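Local coordinates for protein Lon211 (Mycobacterium tuberculosis, PDB 6VBK) that forms the N-terminal domain of an ATP-dependent Lon protease and probably helps recognise and bind substrate proteins for degradation, at residues Leu14-Pro18 with Glu39-Ile44; Val29-Ser35 with Glu95-Arg101; Lys63-Leu68 with Gly80-Glu86; Leu145-Ile149 with Thr206-Leu210. All blocks are in the same frame, centred on the assembly; numbering follows the deposited sequence.

Contact 1 (Leu14-Pro18 with Glu39-Ile44); sequences LPVLP and EVRAAI
In the beta-rich, PUA-like part of the Lon N domain, helix 38-50 lies against strand 9-19, and Leu17 meets Val40, Ala43 and Ile44 where the two elements run nearly antiparallel (157° between their short axes, 7.5 Å at closest approach). Leu17 carries most of the apolar contact. With its CG anti to the backbone N (chi1 -160°), the isobutyl group reaches along the helix surface: Leu17 CD2 sits 3.6 Å from Val40 CG1, while the other branch, CD1, touches Ile44 CG1 at 3.9 Å. Ala43 fills the closest part of the interface, where its short side chain lets the helix settle on the strand backbone; Ala43 CB is 3.6 Å from Val16 O and 4.0 Å from Leu17 CB. The two prolines extend the contact along the strand. Pro15 presents CG to the Ala43 carbonyl oxygen at 3.6 Å, and Pro18 CG lies 3.7 Å from Glu39 OE1, the oxygen that forms a salt bridge with Arg71. No hydrogen bond joins the segments; the strand's backbone pairs with strands 65-70 and 120-125. The result is a helix packed lengthwise against a strand of the sheet through small and branched apolar side chains, in the PUA-like part of the Lon substrate-binding domain.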
# COMPACT_ATOMS: atom_id res chain seq x y z
N LEU B 14 -6.91 6.94 8.05
CA LEU B 14 -6.93 7.55 9.37
C LEU B 14 -7.77 8.82 9.36
O LEU B 14 -7.85 9.50 8.33
CB LEU B 14 -5.50 7.89 9.84
CG LEU B 14 -4.51 6.73 9.95
CD1 LEU B 14 -3.10 7.26 10.11
CD2 LEU B 14 -4.89 5.82 11.11
N PRO B 15 -8.39 9.16 10.48
CA PRO B 15 -9.08 10.45 10.58
C PRO B 15 -8.09 11.57 10.81
O PRO B 15 -7.11 11.43 11.55
CB PRO B 15 -10.01 10.26 11.78
CG PRO B 15 -9.29 9.29 12.65
CD PRO B 15 -8.54 8.36 11.72
N VAL B 16 -8.34 12.71 10.16
CA VAL B 16 -7.43 13.84 10.23
C VAL B 16 -7.74 14.66 11.48
O VAL B 16 -8.86 15.16 11.65
CB VAL B 16 -7.53 14.71 8.97
CG1 VAL B 16 -6.73 15.99 9.15
CG2 VAL B 16 -7.04 13.94 7.76
N LEU B 17 -6.74 14.78 12.35
CA LEU B 17 -6.86 15.64 13.55
C LEU B 17 -6.03 16.89 13.27
O LEU B 17 -4.81 16.82 13.40
CB LEU B 17 -6.36 14.89 14.79
CG LEU B 17 -6.87 15.43 16.12
CD1 LEU B 17 -6.75 14.38 17.22
CD2 LEU B 17 -6.13 16.69 16.51
N PRO B 18 -6.65 18.00 12.80
CA PRO B 18 -5.90 19.20 12.46
C PRO B 18 -5.31 19.94 13.66
O PRO B 18 -5.96 20.03 14.68
CB PRO B 18 -6.97 20.08 11.80
CG PRO B 18 -8.26 19.64 12.44
CD PRO B 18 -8.09 18.15 12.63
N GLU B 39 -13.86 19.82 15.80
CA GLU B 39 -13.05 19.09 14.82
C GLU B 39 -12.13 18.08 15.50
O GLU B 39 -12.01 16.94 15.04
CB GLU B 39 -12.24 20.07 13.98
CG GLU B 39 -13.08 20.96 13.07
CD GLU B 39 -12.25 21.96 12.31
OE1 GLU B 39 -11.05 22.10 12.62
OE2 GLU B 39 -12.79 22.61 11.38
N VAL B 40 -11.48 18.48 16.59
CA VAL B 40 -10.53 17.59 17.25
C VAL B 40 -11.26 16.44 17.94
O VAL B 40 -10.84 15.28 17.85
CB VAL B 40 -9.66 18.38 18.25
CG1 VAL B 40 -8.71 17.44 18.98
CG2 VAL B 40 -8.87 19.45 17.51
N ARG B 41 -12.37 16.74 18.62
CA ARG B 41 -13.12 15.69 19.31
C ARG B 41 -13.78 14.73 18.32
O ARG B 41 -13.94 13.55 18.63
CB ARG B 41 -14.16 16.31 20.24
CG ARG B 41 -14.75 15.33 21.24
CD ARG B 41 -15.90 15.94 22.02
NE ARG B 41 -15.49 17.08 22.83
CZ ARG B 41 -15.14 17.00 24.11
NH1 ARG B 41 -15.15 15.82 24.73
NH2 ARG B 41 -14.77 18.09 24.77
N ALA B 42 -14.17 15.23 17.15
CA ALA B 42 -14.77 14.34 16.15
C ALA B 42 -13.74 13.39 15.57
O ALA B 42 -14.07 12.23 15.26
CB ALA B 42 -15.43 15.17 15.04
N ALA B 43 -12.50 13.84 15.42
CA ALA B 43 -11.44 12.97 14.93
C ALA B 43 -11.15 11.85 15.92
O ALA B 43 -10.93 10.70 15.52
CB ALA B 43 -10.18 13.77 14.64
N ILE B 44 -11.15 12.16 17.22
CA ILE B 44 -10.89 11.14 18.23
C ILE B 44 -12.04 10.14 18.28
O ILE B 44 -11.83 8.93 18.43
CB ILE B 44 -10.64 11.80 19.59
CG1 ILE B 44 -9.41 12.70 19.52
CG2 ILE B 44 -10.48 10.74 20.68
CD1 ILE B 44 -9.05 13.35 20.84

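Contact 2 (Val29-Ser35 with Glu95-Arg101); sequences VVPLDLS and EPGAVVR
Five backbone hydrogen bonds join Val29-Ser35 to Glu95-Arg101. Val30 and Val100 form a hydrogen-bonded antiparallel pair, both bonds 3.1 Å (Val30 N to Val100 O and Val100 N to Val30 O). Leu32 and Ala98 form the next such pair, both bonds bent at the hydrogen: Leu32 N to Ala98 O is 2.7 Å at 136°, and Ala98 N, at 143°, meets an in-plane lone pair of Leu32 O. Beyond the end of the first strand, Leu34 N still reaches Pro96 O. At the non-hydrogen-bonded positions, CA-H...O contacts fill in, among them Gly97 CA to Leu32 O at 3.2 Å.

The pairing attaches the short strand 29-33 to one end of the long strand 96-112, which continues past it through the mixed sheet of the Lon N domain.

Apolar contacts lie on both faces. Val30, Leu32, Ala98 and Val100 share one: Val30 and Val100 point the same way, side by side, and Val100 CG1, placed between its own backbone N and carbonyl carbon (chi1 67°), meets Val30 CG2 at 3.7 Å and Leu32 CD1 at 3.8 Å. Helix 38-50 covers part of this side, through Ile44 on Ala98. On the other face Val29 CG2 touches Val99 CG1 at 3.6 Å.

Polar contacts gather where the strand turns. Asp33 OD1 accepts from Ser35 N, closing an Asx turn, and from Ser35 OG at 2.7 Å, both donors coming from the same face of the carboxylate plane. The Asp33 and Glu95 side chains cross at about a right angle, Glu95 CB lying 3.2 Å from Asp33 OD1.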
# COMPACT_ATOMS: atom_id res chain seq x y z
N VAL B 29 5.15 13.35 22.77
CA VAL B 29 3.90 13.11 23.47
C VAL B 29 3.40 14.45 23.99
O VAL B 29 4.13 15.17 24.69
CB VAL B 29 4.05 12.09 24.62
CG1 VAL B 29 5.24 12.43 25.50
CG2 VAL B 29 2.77 12.00 25.43
N VAL B 30 2.17 14.81 23.62
CA VAL B 30 1.64 16.14 23.89
C VAL B 30 0.18 16.03 24.30
O VAL B 30 -0.50 15.03 24.00
CB VAL B 30 1.77 17.08 22.67
CG1 VAL B 30 3.23 17.40 22.39
CG2 VAL B 30 1.11 16.45 21.45
N PRO B 31 -0.34 17.04 24.99
CA PRO B 31 -1.77 17.07 25.31
C PRO B 31 -2.58 17.69 24.19
O PRO B 31 -2.07 18.42 23.34
CB PRO B 31 -1.82 17.94 26.57
CG PRO B 31 -0.71 18.90 26.36
CD PRO B 31 0.39 18.13 25.66
N LEU B 32 -3.88 17.37 24.20
CA LEU B 32 -4.82 17.89 23.21
C LEU B 32 -6.00 18.50 23.94
O LEU B 32 -6.70 17.80 24.68
CB LEU B 32 -5.28 16.78 22.26
CG LEU B 32 -4.20 16.13 21.40
CD1 LEU B 32 -4.80 15.02 20.54
CD2 LEU B 32 -3.50 17.16 20.54
N ASP B 33 -6.21 19.80 23.75
CA ASP B 33 -7.32 20.50 24.38
C ASP B 33 -8.57 20.27 23.55
O ASP B 33 -8.68 20.76 22.42
CB ASP B 33 -7.00 21.99 24.50
CG ASP B 33 -8.04 22.76 25.29
OD1 ASP B 33 -9.02 22.14 25.76
OD2 ASP B 33 -7.88 23.99 25.44
N LEU B 34 -9.52 19.51 24.10
CA LEU B 34 -10.76 19.19 23.39
C LEU B 34 -11.89 20.16 23.69
O LEU B 34 -13.02 19.93 23.24
CB LEU B 34 -11.21 17.76 23.75
CG LEU B 34 -10.18 16.63 23.72
CD1 LEU B 34 -10.87 15.28 23.88
CD2 LEU B 34 -9.36 16.66 22.44
N SER B 35 -11.62 21.23 24.43
CA SER B 35 -12.68 22.14 24.86
C SER B 35 -13.13 23.02 23.70
O SER B 35 -12.31 23.69 23.05
CB SER B 35 -12.19 23.01 26.01
OG SER B 35 -11.10 23.83 25.63
N GLU B 95 -9.72 21.53 31.37
CA GLU B 95 -10.26 21.30 30.04
C GLU B 95 -10.43 19.80 29.79
O GLU B 95 -9.66 18.98 30.31
CB GLU B 95 -9.35 21.89 28.97
CG GLU B 95 -8.99 23.35 29.17
CD GLU B 95 -7.82 23.55 30.11
OE1 GLU B 95 -7.30 22.55 30.65
OE2 GLU B 95 -7.40 24.71 30.32
N PRO B 96 -11.42 19.41 28.99
CA PRO B 96 -11.45 18.03 28.48
C PRO B 96 -10.26 17.82 27.56
O PRO B 96 -10.01 18.60 26.64
CB PRO B 96 -12.78 17.96 27.72
CG PRO B 96 -13.09 19.39 27.37
CD PRO B 96 -12.54 20.22 28.49
N GLY B 97 -9.50 16.75 27.82
CA GLY B 97 -8.21 16.59 27.18
C GLY B 97 -7.97 15.17 26.71
O GLY B 97 -8.71 14.24 27.04
N ALA B 98 -6.91 15.03 25.93
CA ALA B 98 -6.41 13.74 25.48
C ALA B 98 -4.90 13.83 25.38
O ALA B 98 -4.34 14.90 25.15
CB ALA B 98 -7.03 13.33 24.14
N VAL B 99 -4.24 12.69 25.56
CA VAL B 99 -2.79 12.60 25.44
C VAL B 99 -2.48 11.75 24.22
O VAL B 99 -2.93 10.60 24.12
CB VAL B 99 -2.15 12.00 26.71
CG1 VAL B 99 -0.66 11.81 26.50
CG2 VAL B 99 -2.42 12.91 27.90
N VAL B 100 -1.72 12.31 23.28
CA VAL B 100 -1.40 11.65 22.03
C VAL B 100 0.11 11.48 21.93
O VAL B 100 0.88 12.34 22.38
CB VAL B 100 -1.96 12.42 20.81
CG1 VAL B 100 -1.25 13.75 20.63
CG2 VAL B 100 -1.85 11.57 19.54
N ARG B 101 0.53 10.36 21.36
CA ARG B 101 1.93 10.05 21.13
C ARG B 101 2.18 9.93 19.64
O ARG B 101 1.52 9.13 18.96
CB ARG B 101 2.33 8.75 21.85
CG ARG B 101 3.74 8.26 21.53
CD ARG B 101 4.03 6.94 22.23
NE ARG B 101 3.10 5.89 21.81
CZ ARG B 101 3.37 4.99 20.87
NH1 ARG B 101 4.54 5.00 20.25
NH2 ARG B 101 2.47 4.08 20.55

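Contact 3 (Lys63-Leu68 with Gly80-Glu86); sequences KPRVLL and GTLGVIE
Pro64 and Ile85 open the pairing of Lys63-Leu68 with Gly80-Glu86: Ile85 N donates to Pro64 O at 2.9 Å, and Pro64 CB lies 3.8 Å from Ile85 CG1 as the two side chains cross at about a right angle. Four further backbone bonds follow in register, two between Val66 and Gly83 and two between Leu68 and Thr81, all nearly straight at the hydrogen. On the face that holds Arg65 and Leu82, one side of the guanidinium is covered near its rim by Leu82 CD1, while Leu82 CD2 comes within 3.6 Å of Arg65 NH2. On the other face, the absence of a side chain at Gly83 lets Leu68 CD1 approach Gly83 CA to 4.0 Å.

At the hairpin's open end the Lys63 chain bends at chi2 (-76°) and again at chi4, passing the Ile85 carbonyl oxygen to bring Lys63 NZ to Glu86 OE1. The salt bridge is 3.2 Å and its hydrogen bond weak, but a water accepts from Lys63 NZ and donates to Glu86 OE1 at 2.6 Å.

Further out, strand 9-19 pairs with one arm of this beta hairpin and strand 96-112 with the other, while Ala47 of helix 38-50 packs on Pro64 and Val66. Arg101 NE forms a salt bridge with Glu86 OE2, so each carboxylate oxygen faces a cation, an arrangement that probably stabilises the ionised form of Glu86.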
# COMPACT_ATOMS: atom_id res chain seq x y z
N LYS B 63 -6.14 1.23 21.22
CA LYS B 63 -6.00 2.67 21.36
C LYS B 63 -6.39 3.37 20.05
O LYS B 63 -6.04 2.89 18.97
CB LYS B 63 -4.57 3.05 21.74
CG LYS B 63 -4.06 2.40 23.01
CD LYS B 63 -4.64 3.05 24.25
CE LYS B 63 -3.94 2.56 25.51
NZ LYS B 63 -2.48 2.85 25.49
N PRO B 64 -7.12 4.48 20.12
CA PRO B 64 -7.49 5.19 18.89
C PRO B 64 -6.27 5.70 18.14
O PRO B 64 -5.28 6.13 18.74
CB PRO B 64 -8.36 6.34 19.40
CG PRO B 64 -8.86 5.88 20.74
CD PRO B 64 -7.74 5.07 21.32
N ARG B 65 -6.35 5.65 16.81
CA ARG B 65 -5.27 6.11 15.94
C ARG B 65 -5.77 7.28 15.11
O ARG B 65 -6.79 7.18 14.43
CB ARG B 65 -4.78 4.98 15.03
CG ARG B 65 -4.08 3.85 15.77
CD ARG B 65 -4.10 2.56 14.97
NE ARG B 65 -3.52 2.72 13.64
CZ ARG B 65 -2.26 2.46 13.34
NH1 ARG B 65 -1.42 2.03 14.28
NH2 ARG B 65 -1.82 2.63 12.10
N VAL B 66 -5.04 8.40 15.17
CA VAL B 66 -5.39 9.60 14.42
C VAL B 66 -4.19 10.04 13.60
O VAL B 66 -3.06 9.60 13.82
CB VAL B 66 -5.85 10.75 15.34
CG1 VAL B 66 -7.09 10.35 16.12
CG2 VAL B 66 -4.73 11.15 16.29
N LEU B 67 -4.45 10.92 12.63
CA LEU B 67 -3.40 11.51 11.81
C LEU B 67 -3.28 12.98 12.18
O LEU B 67 -4.15 13.79 11.84
CB LEU B 67 -3.70 11.34 10.32
CG LEU B 67 -2.56 11.74 9.38
CD1 LEU B 67 -1.29 10.97 9.72
CD2 LEU B 67 -2.95 11.52 7.93
N LEU B 68 -2.21 13.32 12.90
CA LEU B 68 -1.97 14.69 13.34
C LEU B 68 -1.35 15.48 12.19
O LEU B 68 -0.18 15.28 11.86
CB LEU B 68 -1.07 14.69 14.57
CG LEU B 68 -1.51 13.76 15.70
CD1 LEU B 68 -0.36 13.49 16.65
CD2 LEU B 68 -2.70 14.34 16.44
N GLY B 80 1.55 13.80 7.62
CA GLY B 80 1.06 13.88 8.97
C GLY B 80 1.82 12.92 9.87
O GLY B 80 2.64 12.12 9.42
N THR B 81 1.54 13.01 11.16
CA THR B 81 2.13 12.14 12.16
C THR B 81 1.07 11.16 12.66
O THR B 81 0.03 11.59 13.17
CB THR B 81 2.71 12.93 13.33
OG1 THR B 81 3.72 13.83 12.85
CG2 THR B 81 3.33 12.00 14.36
N LEU B 82 1.34 9.87 12.50
CA LEU B 82 0.48 8.85 13.08
C LEU B 82 0.48 9.00 14.60
O LEU B 82 1.54 8.89 15.23
CB LEU B 82 0.95 7.46 12.67
CG LEU B 82 0.25 6.27 13.33
CD1 LEU B 82 -1.25 6.33 13.10
CD2 LEU B 82 0.82 4.95 12.82
N GLY B 83 -0.68 9.26 15.17
CA GLY B 83 -0.81 9.50 16.60
C GLY B 83 -1.64 8.43 17.27
O GLY B 83 -2.66 7.99 16.73
N VAL B 84 -1.20 8.01 18.46
CA VAL B 84 -1.92 7.05 19.28
C VAL B 84 -2.48 7.79 20.49
O VAL B 84 -1.71 8.37 21.27
CB VAL B 84 -1.03 5.88 19.71
CG1 VAL B 84 -1.72 5.04 20.77
CG2 VAL B 84 -0.66 5.02 18.51
N ILE B 85 -3.80 7.79 20.63
CA ILE B 85 -4.44 8.40 21.79
C ILE B 85 -4.14 7.54 23.00
O ILE B 85 -4.74 6.48 23.20
CB ILE B 85 -5.96 8.56 21.57
CG1 ILE B 85 -6.24 9.40 20.33
CG2 ILE B 85 -6.61 9.18 22.80
CD1 ILE B 85 -5.75 10.83 20.43
N GLU B 86 -3.18 7.99 23.82
CA GLU B 86 -2.73 7.17 24.95
C GLU B 86 -3.67 7.29 26.14
O GLU B 86 -3.94 6.29 26.81
CB GLU B 86 -1.31 7.58 25.35
CG GLU B 86 -0.27 7.41 24.26
CD GLU B 86 0.19 5.97 24.10
OE1 GLU B 86 -0.28 5.10 24.86
OE2 GLU B 86 1.03 5.71 23.21
O HOH W 1 -0.34 4.20 27.30

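Contact 4 (Leu145-Ile149 with Thr206-Leu210); sequences LVSAI and TRDHL
Leu145 CG and Ile149 CG1 both stand anti to the carbonyl carbon (chi1 -52° and -66°), and from successive turns of helix 133-153 they reach Thr206, Arg207 and Leu210 near the C terminus of the modelled chain. The contact belongs to the helical part of the Lon N domain and joins its long first helix to the chain's end. Thr206 CG2 enters between the two aliphatic side chains, 3.8 Å from Leu145 CB and 3.7 Å from Ile149 CD1; its hydroxyl meanwhile bonds to the carbonyl of Val202 in its own helix. Leu210 continues the apolar strip one turn later, with Leu210 CD2 3.6 Å from Ile149 CG1 and the same methyl 4.2 Å from Ala148 CB. The other branch, Leu210 CD1, rests 3.7 Å from Leu145 O. Thr206 O accepts from both His209 N and Leu210 N, which fixes the shape of this turn and so where Leu210 points. No hydrogen bond crosses between the segments. The Arg207 chain, bent at chi2 and chi3, instead crosses Leu145 obliquely, and Arg207 NH2 forms a salt bridge with Glu141. Over one face of its guanidinium, displaced toward the rim, Leu145 CD2 lies 3.7 Å from Arg207 NH1.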
# COMPACT_ATOMS: atom_id res chain seq x y z
N LEU B 145 25.09 21.20 20.02
CA LEU B 145 24.38 22.45 19.79
C LEU B 145 23.17 22.57 20.71
O LEU B 145 22.97 23.61 21.36
CB LEU B 145 23.96 22.55 18.32
CG LEU B 145 25.04 22.33 17.27
CD1 LEU B 145 24.48 22.47 15.86
CD2 LEU B 145 26.20 23.28 17.48
N VAL B 146 22.35 21.52 20.77
CA VAL B 146 21.15 21.58 21.60
C VAL B 146 21.51 21.57 23.08
O VAL B 146 20.77 22.11 23.91
CB VAL B 146 20.20 20.42 21.24
CG1 VAL B 146 20.83 19.08 21.57
CG2 VAL B 146 18.86 20.59 21.94
N SER B 147 22.66 20.99 23.44
CA SER B 147 23.07 20.99 24.84
C SER B 147 23.38 22.41 25.32
O SER B 147 23.02 22.78 26.44
CB SER B 147 24.29 20.09 25.04
OG SER B 147 23.95 18.73 24.83
N ALA B 148 24.04 23.21 24.47
CA ALA B 148 24.37 24.58 24.86
C ALA B 148 23.11 25.40 25.09
O ALA B 148 23.04 26.20 26.03
CB ALA B 148 25.26 25.22 23.80
N ILE B 149 22.10 25.22 24.24
CA ILE B 149 20.84 25.95 24.41
C ILE B 149 20.12 25.48 25.66
O ILE B 149 19.62 26.30 26.44
CB ILE B 149 19.96 25.79 23.15
CG1 ILE B 149 20.61 26.47 21.95
CG2 ILE B 149 18.57 26.35 23.40
CD1 ILE B 149 19.76 26.42 20.69
N THR B 206 19.83 25.51 14.29
CA THR B 206 20.26 25.65 15.68
C THR B 206 21.46 26.57 15.80
O THR B 206 21.54 27.38 16.73
CB THR B 206 20.59 24.28 16.27
OG1 THR B 206 19.55 23.35 15.93
CG2 THR B 206 20.72 24.36 17.78
N ARG B 207 22.40 26.47 14.86
CA ARG B 207 23.57 27.34 14.88
C ARG B 207 23.18 28.79 14.66
O ARG B 207 23.69 29.69 15.35
CB ARG B 207 24.57 26.89 13.81
CG ARG B 207 25.96 27.47 13.97
CD ARG B 207 26.93 26.41 14.46
NE ARG B 207 26.82 25.18 13.67
CZ ARG B 207 27.60 24.12 13.83
NH1 ARG B 207 28.56 24.13 14.75
NH2 ARG B 207 27.43 23.05 13.08
N ASP B 208 22.27 29.05 13.72
CA ASP B 208 21.85 30.41 13.43
C ASP B 208 20.94 30.99 14.50
O ASP B 208 20.59 32.18 14.42
CB ASP B 208 21.16 30.47 12.07
CG ASP B 208 22.11 30.15 10.93
OD1 ASP B 208 23.32 30.03 11.18
OD2 ASP B 208 21.63 30.02 9.78
N HIS B 209 20.53 30.20 15.49
CA HIS B 209 19.85 30.72 16.67
C HIS B 209 20.78 30.88 17.86
O HIS B 209 20.54 31.73 18.72
CB HIS B 209 18.68 29.82 17.06
CG HIS B 209 17.84 30.37 18.17
ND1 HIS B 209 18.17 30.20 19.50
CD2 HIS B 209 16.70 31.10 18.16
CE1 HIS B 209 17.27 30.80 20.26
NE2 HIS B 209 16.36 31.35 19.47
N LEU B 210 21.84 30.08 17.93
CA LEU B 210 22.84 30.20 18.98
C LEU B 210 23.64 31.50 18.82
O LEU B 210 24.58 31.75 19.57
CB LEU B 210 23.78 29.00 18.97
CG LEU B 210 23.44 27.85 19.92
CD1 LEU B 210 24.23 26.60 19.56
CD2 LEU B 210 23.71 28.26 21.36

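How the contacts relate
From the N terminus, strand 9-19 is the first element used: contact 1 closes the loop that brings helix 38-50 back onto it. Strand 29-33 leaves from within that loop and finds its partner at 95-101, so contacts 1 and 2 cross along the chain, and they touch where Val40 and Ile44 meet Leu34. Contact 3, a short hairpin closure, is nested inside the loop of contact 2; its strands lie between strand 9-19 and strand 96-112, so the strand of contact 1 and the strands of contact 2 belong to one sheet. Contact 4 follows in series and closes the helical part, its centre about 29 to 35 Å from the centres of the other three.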